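Local coordinates for protein 5-formaminoimidazole-4-carboxamide-1-(beta)-D-ribofuranosyl 5'-monophosphate synthetase (Methanocaldococcus jannaschii, PDB 2R7L) that catalyses the ATP- and formate-dependent formylation of AICAR to FAICAR, a folate-independent step of purine biosynthesis, at residues Glu122-Arg125 and Ser126-Gly129. Sequence-based numbering, arbitrary orientation.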
# COMPACT_ATOMS: atom_id res chain seq x y z
N GLU A 122 32.90 -18.31 12.09
CA GLU A 122 32.95 -16.88 11.78
C GLU A 122 33.82 -16.16 12.80
O GLU A 122 34.22 -15.02 12.59
CB GLU A 122 31.54 -16.26 11.77
CG GLU A 122 30.93 -16.07 13.16
CD GLU A 122 29.70 -15.17 13.17
OE1 GLU A 122 29.16 -14.93 14.27
OE2 GLU A 122 29.28 -14.70 12.09
N SER A 123 34.11 -16.84 13.90
CA SER A 123 34.87 -16.25 14.98
C SER A 123 36.36 -16.50 14.81
O SER A 123 37.19 -15.70 15.24
CB SER A 123 34.42 -16.82 16.32
OG SER A 123 34.66 -18.22 16.37
N GLU A 124 36.70 -17.62 14.17
CA GLU A 124 38.08 -18.03 14.02
C GLU A 124 38.59 -17.81 12.61
O GLU A 124 38.06 -18.35 11.65
CB GLU A 124 38.25 -19.50 14.44
CG GLU A 124 37.93 -19.75 15.91
CD GLU A 124 37.76 -21.22 16.23
OE1 GLU A 124 37.31 -21.53 17.36
OE2 GLU A 124 38.08 -22.06 15.37
N ARG A 125 39.65 -17.00 12.51
CA ARG A 125 40.23 -16.60 11.23
C ARG A 125 40.64 -17.79 10.35
O ARG A 125 40.51 -17.73 9.13
CB ARG A 125 41.42 -15.68 11.49
CG ARG A 125 41.97 -14.99 10.25
CD ARG A 125 43.12 -14.05 10.59
NE ARG A 125 42.71 -12.89 11.38
CZ ARG A 125 42.13 -11.80 10.88
NH1 ARG A 125 41.88 -11.71 9.58
NH2 ARG A 125 41.80 -10.79 11.68
N SER A 126 41.12 -18.85 10.98
CA SER A 126 41.56 -20.06 10.27
C SER A 126 40.39 -20.83 9.64
O SER A 126 40.49 -21.29 8.49
CB SER A 126 42.35 -20.97 11.21
OG SER A 126 41.89 -20.84 12.54
N LEU A 127 39.30 -20.97 10.39
CA LEU A 127 38.09 -21.63 9.88
C LEU A 127 37.48 -20.84 8.73
O LEU A 127 37.13 -21.39 7.68
CB LEU A 127 37.07 -21.80 11.01
CG LEU A 127 37.49 -22.72 12.15
CD1 LEU A 127 36.44 -22.73 13.23
CD2 LEU A 127 37.74 -24.13 11.61
N GLU A 128 37.37 -19.53 8.93
CA GLU A 128 36.83 -18.62 7.93
C GLU A 128 37.62 -18.71 6.62
O GLU A 128 37.03 -18.86 5.54
CB GLU A 128 36.87 -17.19 8.47
CG GLU A 128 35.69 -16.34 8.07
CD GLU A 128 35.79 -14.93 8.61
OE1 GLU A 128 36.58 -14.14 8.07
OE2 GLU A 128 35.07 -14.62 9.58
N GLY A 129 38.94 -18.63 6.73
CA GLY A 129 39.81 -18.70 5.56
C GLY A 129 39.75 -20.06 4.90
O GLY A 129 39.79 -20.17 3.67
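L127 packs against E124, the N-cap residue of helix 125-135 in this ATP-grasp ligase. The leucine lies three places on from the glutamate, and the pair serves as a worked example of packing beside a cap. L127 can be followed outward: its CB sits 3.6 Å from the carbonyl O of E124. With CG anti to its own carbonyl carbon (chi1 -65°), the branch swings back along the chain, and CG comes 4.0 Å from CB of E124. At the tip, CD1 lies 3.9 Å from that same CB and also reaches CD of E124, although its modelled approach to OE2 is too close to be trusted. The two side chains thus run side by side in the same direction, the glutamate extended beyond CG. Without CG and CD1, as with an alanine here, the aliphatic part of E124 would probably lose its neighbour and be freer to turn.

The backbone closes the first turn with two hydrogen bonds. E128 N donates to E124 O and G129 N to R125 O, both at 3.0 Å. R125 faces the nucleotide side, its side chain about 6 Å from bound ATP and about 4 Å from that of K156 at the nearest atoms. E122, in contrast, turns to the strand 306-312 region, where its OE1 forms a salt bridge with R314 NE and its OE2 accepts a hydrogen bond from A313 N. The carboxylate of E128 brings OE1 close to OE2 of E310, a predicted magnesium ligand, while its OE2 stands 3.2 Å from the backbone O of E122, acceptor against acceptor.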